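Local coordinates for CRISPR-associated protein,CRISPR-associated endonuclease Cas9 (Corynebacterium diphtheriae, PDB 6JOO) that cleaves double-stranded DNA matched by a CRISPR guide RNA, through RuvC-like and HNH nuclease domains of the whole protein, as part of bacterial adaptive immunity, at residues S147-D152 and I230-F235; A266-R271 and H347-S352; P458-I463 and V522-A527. All blocks are in the same frame, centred on the assembly; numbering follows the deposited sequence.

Contact 1. Residues S147-D152 and I230-F235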
loop_
_atom_site.group_PDB
_atom_site.type_symbol
_atom_site.label_atom_id
_atom_site.label_comp_id
_atom_site.label_asym_id
_atom_site.label_seq_id
_atom_site.Cartn_x
_atom_site.Cartn_y
_atom_site.Cartn_z
ATOM N N SER A 147 -18.150 5.759 27.885
ATOM C CA SER A 147 -17.725 7.148 28.017
ATOM C C SER A 147 -18.809 8.137 27.603
ATOM O O SER A 147 -18.613 9.347 27.761
ATOM C CB SER A 147 -16.462 7.389 27.186
ATOM O OG SER A 147 -16.691 7.100 25.818
ATOM N N LEU A 148 -19.936 7.657 27.075
ATOM C CA LEU A 148 -21.043 8.518 26.694
ATOM C C LEU A 148 -22.244 8.415 27.623
ATOM O O LEU A 148 -23.218 9.149 27.422
ATOM C CB LEU A 148 -21.497 8.205 25.259
ATOM C CG LEU A 148 -20.499 8.481 24.132
ATOM C CD1 LEU A 148 -21.179 8.374 22.774
ATOM C CD2 LEU A 148 -19.852 9.846 24.309
ATOM N N TYR A 149 -22.207 7.529 28.626
ATOM C CA TYR A 149 -23.335 7.420 29.548
ATOM C C TYR A 149 -23.573 8.727 30.292
ATOM O O TYR A 149 -24.718 9.052 30.622
ATOM C CB TYR A 149 -23.108 6.274 30.532
ATOM C CG TYR A 149 -23.178 4.902 29.898
ATOM C CD1 TYR A 149 -23.831 4.705 28.688
ATOM C CD2 TYR A 149 -22.591 3.802 30.511
ATOM C CE1 TYR A 149 -23.895 3.453 28.106
ATOM C CE2 TYR A 149 -22.651 2.547 29.938
ATOM C CZ TYR A 149 -23.303 2.380 28.738
ATOM O OH TYR A 149 -23.363 1.131 28.167
ATOM N N LEU A 150 -22.512 9.489 30.558
ATOM C CA LEU A 150 -22.618 10.858 31.061
ATOM C C LEU A 150 -21.897 11.755 30.064
ATOM O O LEU A 150 -20.678 11.964 30.169
ATOM C CB LEU A 150 -22.035 10.990 32.466
ATOM C CG LEU A 150 -22.880 10.354 33.571
ATOM C CD1 LEU A 150 -22.291 10.643 34.941
ATOM C CD2 LEU A 150 -24.323 10.836 33.491
ATOM N N PRO A 151 -22.608 12.292 29.074
ATOM C CA PRO A 151 -21.936 13.032 28.001
ATOM C C PRO A 151 -21.241 14.279 28.520
ATOM O O PRO A 151 -21.638 14.865 29.528
ATOM C CB PRO A 151 -23.080 13.384 27.043
ATOM C CG PRO A 151 -24.163 12.404 27.364
ATOM C CD PRO A 151 -24.055 12.169 28.837
ATOM N N ASP A 152 -20.189 14.679 27.810
ATOM C CA ASP A 152 -19.413 15.851 28.171
ATOM C C ASP A 152 -20.110 17.124 27.697
ATOM O O ASP A 152 -21.127 17.088 26.998
ATOM C CB ASP A 152 -18.005 15.767 27.579
ATOM C CG ASP A 152 -17.387 14.388 27.732
ATOM O OD1 ASP A 152 -18.137 13.411 27.945
ATOM O OD2 ASP A 152 -16.145 14.283 27.649
ATOM N N ILE A 230 -29.512 2.098 24.836
ATOM C CA ILE A 230 -29.613 2.708 23.515
ATOM C C ILE A 230 -28.257 3.240 23.064
ATOM O O ILE A 230 -27.866 3.065 21.905
ATOM C CB ILE A 230 -30.686 3.812 23.518
ATOM C CG1 ILE A 230 -32.077 3.201 23.696
ATOM C CG2 ILE A 230 -30.628 4.624 22.232
ATOM C CD1 ILE A 230 -33.195 4.220 23.690
ATOM N N ILE A 231 -27.518 3.886 23.972
ATOM C CA ILE A 231 -26.183 4.382 23.640
ATOM C C ILE A 231 -25.278 3.241 23.195
ATOM O O ILE A 231 -24.379 3.435 22.368
ATOM C CB ILE A 231 -25.587 5.147 24.840
ATOM C CG1 ILE A 231 -26.490 6.321 25.223
ATOM C CG2 ILE A 231 -24.185 5.653 24.526
ATOM C CD1 ILE A 231 -26.725 7.305 24.099
ATOM N N ASP A 232 -25.513 2.031 23.712
ATOM C CA ASP A 232 -24.700 0.885 23.321
ATOM C C ASP A 232 -24.873 0.558 21.843
ATOM O O ASP A 232 -23.921 0.130 21.178
ATOM C CB ASP A 232 -25.057 -0.331 24.176
ATOM C CG ASP A 232 -24.861 -0.081 25.655
ATOM O OD1 ASP A 232 -24.056 0.808 26.007
ATOM O OD2 ASP A 232 -25.512 -0.772 26.467
ATOM N N VAL A 233 -26.074 0.760 21.309
ATOM C CA VAL A 233 -26.382 0.343 19.944
ATOM C C VAL A 233 -26.127 1.463 18.947
ATOM O O VAL A 233 -25.539 1.243 17.884
ATOM C CB VAL A 233 -27.841 -0.153 19.870
ATOM C CG1 VAL A 233 -28.120 -0.749 18.503
ATOM C CG2 VAL A 233 -28.103 -1.171 20.969
ATOM N N VAL A 234 -26.578 2.676 19.267
ATOM C CA VAL A 234 -26.419 3.797 18.346
ATOM C C VAL A 234 -24.944 4.090 18.111
ATOM O O VAL A 234 -24.504 4.278 16.969
ATOM C CB VAL A 234 -27.171 5.032 18.879
ATOM C CG1 VAL A 234 -26.822 6.270 18.071
ATOM C CG2 VAL A 234 -28.673 4.787 18.856
ATOM N N PHE A 235 -24.149 4.106 19.180
ATOM C CA PHE A 235 -22.738 4.453 19.091
ATOM C C PHE A 235 -21.831 3.227 19.132
ATOM O O PHE A 235 -20.666 3.337 19.530
ATOM C CB PHE A 235 -22.372 5.434 20.205
ATOM C CG PHE A 235 -23.187 6.699 20.184
ATOM C CD1 PHE A 235 -22.744 7.818 19.496
ATOM C CD2 PHE A 235 -24.402 6.767 20.848
ATOM C CE1 PHE A 235 -23.495 8.985 19.477
ATOM C CE2 PHE A 235 -25.157 7.926 20.830
ATOM C CZ PHE A 235 -24.703 9.037 20.144
#

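Contact 2. Residues A266-R271 and H347-S352. With nucleotides of chain B.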
loop_
_atom_site.group_PDB
_atom_site.type_symbol
_atom_site.label_atom_id
_atom_site.label_comp_id
_atom_site.label_asym_id
_atom_site.label_seq_id
_atom_site.Cartn_x
_atom_site.Cartn_y
_atom_site.Cartn_z
ATOM N N ALA A 266 7.307 -5.961 34.988
ATOM C CA ALA A 266 8.588 -6.493 34.537
ATOM C C ALA A 266 9.534 -5.371 34.128
ATOM O O ALA A 266 10.596 -5.185 34.732
ATOM C CB ALA A 266 8.373 -7.472 33.382
ATOM N N PHE A 267 9.153 -4.597 33.107
ATOM C CA PHE A 267 10.054 -3.590 32.551
ATOM C C PHE A 267 10.370 -2.503 33.568
ATOM O O PHE A 267 11.519 -2.060 33.685
ATOM C CB PHE A 267 9.448 -2.978 31.285
ATOM C CG PHE A 267 10.291 -1.889 30.675
ATOM C CD1 PHE A 267 11.415 -2.203 29.928
ATOM C CD2 PHE A 267 9.962 -0.553 30.850
ATOM C CE1 PHE A 267 12.195 -1.208 29.368
ATOM C CE2 PHE A 267 10.740 0.447 30.291
ATOM C CZ PHE A 267 11.857 0.117 29.549
ATOM N N GLN A 268 9.358 -2.051 34.308
ATOM C CA GLN A 268 9.588 -1.012 35.303
ATOM C C GLN A 268 10.567 -1.486 36.370
ATOM O O GLN A 268 11.522 -0.779 36.709
ATOM C CB GLN A 268 8.259 -0.579 35.918
ATOM C CG GLN A 268 7.301 0.036 34.907
ATOM C CD GLN A 268 7.617 1.490 34.594
ATOM O OE1 GLN A 268 8.669 2.004 34.974
ATOM N NE2 GLN A 268 6.700 2.163 33.904
ATOM N N ARG A 269 10.358 -2.697 36.897
ATOM C CA ARG A 269 11.320 -3.257 37.841
ATOM C C ARG A 269 12.624 -3.619 37.145
ATOM O O ARG A 269 13.669 -3.733 37.799
ATOM C CB ARG A 269 10.730 -4.480 38.542
ATOM N N TYR A 270 12.583 -3.799 35.825
ATOM C CA TYR A 270 13.813 -4.033 35.081
ATOM C C TYR A 270 14.561 -2.733 34.837
ATOM O O TYR A 270 15.794 -2.696 34.923
ATOM C CB TYR A 270 13.508 -4.728 33.756
ATOM C CG TYR A 270 14.592 -4.567 32.711
ATOM C CD1 TYR A 270 15.642 -5.471 32.626
ATOM C CD2 TYR A 270 14.551 -3.522 31.793
ATOM C CE1 TYR A 270 16.628 -5.332 31.668
ATOM C CE2 TYR A 270 15.530 -3.375 30.836
ATOM C CZ TYR A 270 16.566 -4.282 30.776
ATOM O OH TYR A 270 17.543 -4.139 29.821
ATOM N N ARG A 271 13.830 -1.659 34.531
ATOM C CA ARG A 271 14.465 -0.433 34.057
ATOM C C ARG A 271 15.371 0.177 35.120
ATOM O O ARG A 271 16.517 0.544 34.834
ATOM C CB ARG A 271 13.405 0.572 33.609
ATOM C CG ARG A 271 13.982 1.939 33.299
ATOM C CD ARG A 271 13.011 2.813 32.529
ATOM N NE ARG A 271 11.668 2.813 33.100
ATOM C CZ ARG A 271 10.786 3.790 32.917
ATOM N NH1 ARG A 271 11.114 4.852 32.197
ATOM N NH2 ARG A 271 9.580 3.715 33.463
ATOM N N HIS A 347 9.001 3.016 39.202
ATOM C CA HIS A 347 7.881 2.173 38.779
ATOM C C HIS A 347 6.738 3.109 38.394
ATOM O O HIS A 347 5.820 3.380 39.170
ATOM C CB HIS A 347 7.480 1.201 39.884
ATOM C CG HIS A 347 6.662 0.039 39.407
ATOM N ND1 HIS A 347 5.655 0.166 38.474
ATOM C CD2 HIS A 347 6.708 -1.275 39.733
ATOM C CE1 HIS A 347 5.115 -1.019 38.250
ATOM N NE2 HIS A 347 5.736 -1.910 39.001
ATOM N N ASP A 348 6.805 3.608 37.156
ATOM C CA ASP A 348 5.963 4.731 36.750
ATOM C C ASP A 348 4.484 4.357 36.712
ATOM O O ASP A 348 3.626 5.165 37.087
ATOM C CB ASP A 348 6.418 5.254 35.387
ATOM C CG ASP A 348 7.522 6.293 35.497
ATOM O OD1 ASP A 348 7.254 7.403 36.006
ATOM O OD2 ASP A 348 8.663 5.994 35.080
ATOM N N THR A 349 4.164 3.146 36.250
ATOM C CA THR A 349 2.763 2.753 36.118
ATOM C C THR A 349 2.068 2.705 37.476
ATOM O O THR A 349 0.934 3.174 37.620
ATOM C CB THR A 349 2.651 1.402 35.409
ATOM O OG1 THR A 349 1.559 0.655 35.962
ATOM C CG2 THR A 349 3.927 0.613 35.565
ATOM N N ASN A 350 2.734 2.137 38.485
ATOM C CA ASN A 350 2.120 2.051 39.807
ATOM C C ASN A 350 1.904 3.435 40.411
ATOM O O ASN A 350 0.878 3.685 41.054
ATOM C CB ASN A 350 2.970 1.181 40.734
ATOM C CG ASN A 350 2.809 -0.302 40.454
ATOM O OD1 ASN A 350 1.934 -0.708 39.691
ATOM N ND2 ASN A 350 3.648 -1.119 41.080
ATOM N N ARG A 351 2.858 4.349 40.211
ATOM C CA ARG A 351 2.667 5.724 40.666
ATOM C C ARG A 351 1.503 6.380 39.934
ATOM O O ARG A 351 0.669 7.055 40.546
ATOM C CB ARG A 351 3.944 6.540 40.461
ATOM C CG ARG A 351 5.201 5.920 41.039
ATOM C CD ARG A 351 6.429 6.740 40.673
ATOM N NE ARG A 351 6.628 7.894 41.548
ATOM C CZ ARG A 351 6.311 9.144 41.225
ATOM N NH1 ARG A 351 5.777 9.410 40.040
ATOM N NH2 ARG A 351 6.530 10.130 42.086
ATOM N N SER A 352 1.431 6.187 38.614
ATOM C CA SER A 352 0.371 6.819 37.836
ATOM C C SER A 352 -0.999 6.275 38.221
ATOM O O SER A 352 -1.997 7.003 38.179
ATOM C CB SER A 352 0.630 6.621 36.343
ATOM O OG SER A 352 1.955 6.991 35.998
ATOM P P U B 6 13.309 3.524 28.828
ATOM O OP1 U B 6 11.919 3.284 29.290
ATOM O OP2 U B 6 13.597 3.674 27.380
ATOM O "O5'" U B 6 13.832 4.835 29.559
ATOM C "C5'" U B 6 13.503 6.117 29.059
ATOM C "C4'" U B 6 14.652 7.076 29.216
ATOM O "O4'" U B 6 15.892 6.427 28.835
ATOM C "C3'" U B 6 14.594 8.314 28.338
ATOM O "O3'" U B 6 13.760 9.322 28.879
ATOM C "C2'" U B 6 16.058 8.721 28.235
ATOM O "O2'" U B 6 16.468 9.420 29.401
ATOM C "C1'" U B 6 16.754 7.359 28.218
ATOM N N1 U B 6 17.042 6.886 26.844
ATOM C C2 U B 6 18.024 7.527 26.112
ATOM O O2 U B 6 18.668 8.474 26.532
ATOM N N3 U B 6 18.227 7.017 24.854
ATOM C C4 U B 6 17.567 5.954 24.271
ATOM O O4 U B 6 17.864 5.613 23.125
ATOM C C5 U B 6 16.571 5.344 25.095
ATOM C C6 U B 6 16.352 5.818 26.323
ATOM P P A B 5 15.702 -1.106 25.865
ATOM O OP1 A B 5 14.412 -1.807 26.075
ATOM O OP2 A B 5 16.007 -0.486 24.549
ATOM O "O5'" A B 5 15.843 0.024 26.976
ATOM C "C5'" A B 5 15.722 -0.298 28.352
ATOM C "C4'" A B 5 16.165 0.845 29.228
ATOM O "O4'" A B 5 17.593 1.052 29.090
ATOM C "C3'" A B 5 15.567 2.203 28.907
ATOM O "O3'" A B 5 14.254 2.363 29.411
ATOM C "C2'" A B 5 16.582 3.159 29.518
ATOM O "O2'" A B 5 16.414 3.232 30.926
ATOM C "C1'" A B 5 17.893 2.426 29.229
ATOM N N9 A B 5 18.528 2.899 27.987
ATOM C C8 A B 5 18.541 2.294 26.756
ATOM N N7 A B 5 19.197 2.973 25.847
ATOM C C5 A B 5 19.643 4.097 26.526
ATOM C C6 A B 5 20.402 5.207 26.121
ATOM N N6 A B 5 20.859 5.375 24.880
ATOM N N1 A B 5 20.674 6.155 27.047
ATOM C C2 A B 5 20.211 5.984 28.292
ATOM N N3 A B 5 19.489 4.984 28.791
ATOM C C4 A B 5 19.237 4.064 27.845
#

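Contact 3. Residues P458-I463 and V522-A527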
loop_
_atom_site.group_PDB
_atom_site.type_symbol
_atom_site.label_atom_id
_atom_site.label_comp_id
_atom_site.label_asym_id
_atom_site.label_seq_id
_atom_site.Cartn_x
_atom_site.Cartn_y
_atom_site.Cartn_z
ATOM N N PRO A 458 22.573 -9.568 17.963
ATOM C CA PRO A 458 21.356 -10.264 17.535
ATOM C C PRO A 458 21.408 -10.558 16.048
ATOM O O PRO A 458 21.786 -9.685 15.252
ATOM C CB PRO A 458 20.236 -9.268 17.872
ATOM C CG PRO A 458 20.911 -7.941 17.956
ATOM C CD PRO A 458 22.283 -8.221 18.489
ATOM N N PRO A 459 21.047 -11.776 15.626
ATOM C CA PRO A 459 21.157 -12.116 14.201
ATOM C C PRO A 459 20.218 -11.308 13.318
ATOM O O PRO A 459 19.364 -10.563 13.810
ATOM C CB PRO A 459 20.811 -13.610 14.173
ATOM C CG PRO A 459 19.935 -13.807 15.351
ATOM C CD PRO A 459 20.460 -12.876 16.411
ATOM N N THR A 460 20.385 -11.445 12.009
ATOM C CA THR A 460 19.581 -10.783 10.995
ATOM C C THR A 460 18.794 -11.825 10.214
ATOM O O THR A 460 19.185 -12.999 10.162
ATOM C CB THR A 460 20.457 -9.976 10.022
ATOM O OG1 THR A 460 20.957 -10.845 9.000
ATOM C CG2 THR A 460 21.629 -9.350 10.747
ATOM N N PRO A 461 17.688 -11.439 9.585
ATOM C CA PRO A 461 16.942 -12.373 8.739
ATOM C C PRO A 461 17.647 -12.567 7.399
ATOM O O PRO A 461 18.692 -11.976 7.126
ATOM C CB PRO A 461 15.577 -11.691 8.563
ATOM C CG PRO A 461 15.646 -10.376 9.315
ATOM C CD PRO A 461 17.091 -10.093 9.555
ATOM N N ARG A 462 17.052 -13.409 6.551
ATOM C CA ARG A 462 17.573 -13.568 5.200
ATOM C C ARG A 462 17.565 -12.222 4.481
ATOM O O ARG A 462 16.839 -11.297 4.854
ATOM C CB ARG A 462 16.758 -14.604 4.418
ATOM N N ILE A 463 18.410 -12.107 3.457
ATOM C CA ILE A 463 18.572 -10.835 2.757
ATOM C C ILE A 463 17.240 -10.354 2.196
ATOM O O ILE A 463 16.872 -9.182 2.341
ATOM C CB ILE A 463 19.634 -10.980 1.653
ATOM C CG1 ILE A 463 20.871 -11.700 2.203
ATOM C CG2 ILE A 463 20.002 -9.618 1.085
ATOM C CD1 ILE A 463 21.792 -12.248 1.129
ATOM N N VAL A 522 23.980 -9.296 4.576
ATOM C CA VAL A 522 24.904 -9.994 3.687
ATOM C C VAL A 522 26.050 -10.615 4.479
ATOM O O VAL A 522 26.461 -11.749 4.205
ATOM C CB VAL A 522 25.413 -9.046 2.585
ATOM C CG1 VAL A 522 26.590 -9.663 1.840
ATOM C CG2 VAL A 522 24.291 -8.724 1.611
ATOM N N ALA A 523 26.576 -9.897 5.476
ATOM C CA ALA A 523 27.716 -10.408 6.238
ATOM C C ALA A 523 27.379 -11.724 6.928
ATOM O O ALA A 523 28.159 -12.681 6.874
ATOM C CB ALA A 523 28.186 -9.371 7.258
ATOM N N GLN A 524 26.218 -11.794 7.585
ATOM C CA GLN A 524 25.798 -13.048 8.206
ATOM C C GLN A 524 25.557 -14.133 7.161
ATOM O O GLN A 524 25.866 -15.308 7.393
ATOM C CB GLN A 524 24.541 -12.829 9.052
ATOM C CG GLN A 524 23.836 -14.119 9.477
ATOM C CD GLN A 524 22.469 -13.872 10.090
ATOM O OE1 GLN A 524 22.327 -13.074 11.017
ATOM N NE2 GLN A 524 21.450 -14.553 9.568
ATOM N N HIS A 525 25.012 -13.758 6.001
ATOM C CA HIS A 525 24.714 -14.745 4.966
ATOM C C HIS A 525 25.986 -15.408 4.445
ATOM O O HIS A 525 26.000 -16.614 4.168
ATOM C CB HIS A 525 23.940 -14.082 3.824
ATOM C CG HIS A 525 23.645 -14.998 2.676
ATOM N ND1 HIS A 525 22.670 -15.970 2.732
ATOM C CD2 HIS A 525 24.197 -15.088 1.443
ATOM C CE1 HIS A 525 22.635 -16.621 1.582
ATOM N NE2 HIS A 525 23.552 -16.104 0.783
ATOM N N PHE A 526 27.067 -14.640 4.320
ATOM C CA PHE A 526 28.332 -15.131 3.789
ATOM C C PHE A 526 29.388 -15.330 4.870
ATOM O O PHE A 526 30.583 -15.376 4.555
ATOM C CB PHE A 526 28.852 -14.174 2.716
ATOM C CG PHE A 526 28.170 -14.321 1.389
ATOM C CD1 PHE A 526 27.877 -15.575 0.885
ATOM C CD2 PHE A 526 27.821 -13.205 0.645
ATOM C CE1 PHE A 526 27.252 -15.719 -0.337
ATOM C CE2 PHE A 526 27.194 -13.340 -0.580
ATOM C CZ PHE A 526 26.907 -14.600 -1.073
ATOM N N ALA A 527 28.975 -15.444 6.136
ATOM C CA ALA A 527 29.942 -15.575 7.223
ATOM C C ALA A 527 30.732 -16.874 7.113
ATOM O O ALA A 527 31.917 -16.922 7.466
ATOM C CB ALA A 527 29.230 -15.495 8.573
#

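Contact 1. Residues S147-D152 and I230-F235
Leu148 and Tyr149 illustrate how a short loop can settle against the final turn of a helix with two neighbouring side chains, one inserted between apolar partners and the other laid alongside Ile231. The apolar part comes first. Leu148 uses two different parts of its side chain: its CB meets Ile231 CG2 at 3.8 Å, while CD1 continues to the Phe235 ring. Tyr149 passes Ile231 in the opposite sense, and its CE1, on the ring edge, lies 4.0 Å from Ile231 CB.

The CH-pi contact is made by the same methyl, Leu148 CD1, which stands over one face of Phe235, 3.8 Å from the ring centroid and only 20° off the normal. Val234 CG1 lies over the opposite face, so the ring is sandwiched between a loop methyl and a methyl of the preceding residue. The chi1 of Phe235, -58°, sets CG anti to the carbonyl carbon and brings the ring beside Leu148; chi2, -92°, turns that face to the methyl.

Polar contacts are less certain. The Tyr149 hydroxyl and the Asp232 carboxylate are modelled too close together for a bond to be assigned, so their pairing is doubtful. Firmer polar ties come from outside: Tyr227 OH bonds to Leu148 O, and Arg139 to the carbonyl of Phe235, the first residue to leave the helix.

Helix 206-219 also touches Leu148 and Phe235, and Ile230 and Val233 lean on the arginine-rich bridge helix 56-86. No strand lies between the two segments, consistent with the largely helical recognition lobe of Cas9.

Contact 2. Residues A266-R271 and H347-S352
Gln268 chi1 (-63°) puts CG beside Thr349, and a bend at chi2 (-80°) then carries the amide to the start of the helix beyond. Arg271 runs extended from its backbone before turning at chi3, so that the guanidinium reaches between Asp348 and the RNA.

Gln268 CB sits centrally over one face of the His347 ring, 3.8 Å from the centroid, a CH-pi contact; Asn350 ND2 lies over the other face. The amide plane of Gln268 is nearly parallel to the ring. Further along, Gln268 CG meets Thr349 CG2 at 3.5 Å. His347 occupies the N-cap position, and its NE2 is hydrogen-bonded to Asp265.

The two helices, 265-277 and 348-355, belong to the alpha-helical lobe of Cas9; the axes of their short segments come within 10.2 Å at closest approach, with N-to-C directions 116° apart. At this junction a helix start is met by a side-chain carbonyl: Asp348 N donates a nearly straight but weak bond to Gln268 OE1 (3.3 Å). Arg271 NH2 forms a salt bridge to Asp348 OD2 at 2.9 Å.

Asp348 is thus a second-shell partner, and probably steadies the Arg271 guanidinium near the RNA. Arg271 NH1 lies 3.4 Å from OP1 of U6 of chain B, and the positive group probably attracts that phosphate. The edge of Phe267 faces the same phosphate, its CZ 3.3 Å from O3' of A5 of chain B, while Tyr270 OH bonds to a sugar of the RNA.

Contact 3. Residues P458-I463 and V522-A527
Gln524, in the last turn of helix 512-525 of the RuvC nuclease domain, meets the backbone of Thr460 with both ends of its amide, much as a neighbouring strand bonds the N-H and C=O of one residue. The loop lies before, and the helix after, the glycine- and serine-rich joint of an engineered fusion, so the contact spans two parts of the construct.

Thr460 N donates to Gln524 OE1 at 2.7 Å in an almost straight bond. In return Gln524 NE2 donates to Thr460 O at 2.8 Å, more bent, with an N-H...O angle of 140° and the acceptor tilted from the amide plane. Two bonds to one residue fix the rotation of the amide. Gln524 reaches this far because its CG is anti to the backbone N (chi1 167°) and its chain stays extended beyond it. The side chains of Thr460 and Gln524 run alongside one another, head to tail, and Thr460 OG1 turns to donate to Pro461 O. Beside them, Pro459 CB rests 3.5 Å from Gln524 OE1.

The apolar half lies three residues on. Ile463 CD1 stands over one face of the His525 ring, offset toward its rim, 3.9 Å from the centroid. The same methyl approaches Val522 CG2 at 4.3 Å, and Ile463 also touches Leu518 and Ser480.

Val522 continues inward to Val533 of strand 532-536, an edge strand of the mixed sheet within this chain. A helix packed on such a sheet is typical of the RNase H-like fold of RuvC, here bordered by a proline-rich extended connection.

The three contacts follow one another along the chain without nesting: each closes before the next opens. Contacts 1 and 2 lie in helical regions of the amino-terminal part of the fusion, their centres about 34 Å apart and nearest atoms about 18 Å apart. Contact 3 joins a loop before the joint to a RuvC helix after it; its centre is about 35 Å from that of contact 2 and about 53 Å from that of contact 1. None touches another, and they share no helix. Contact 2 borders the guide RNA directly, whereas the nearest atoms of contacts 1 and 3 are about 7 and 5 Å from bound nucleic acid, contact 3 sitting at the RuvC domain.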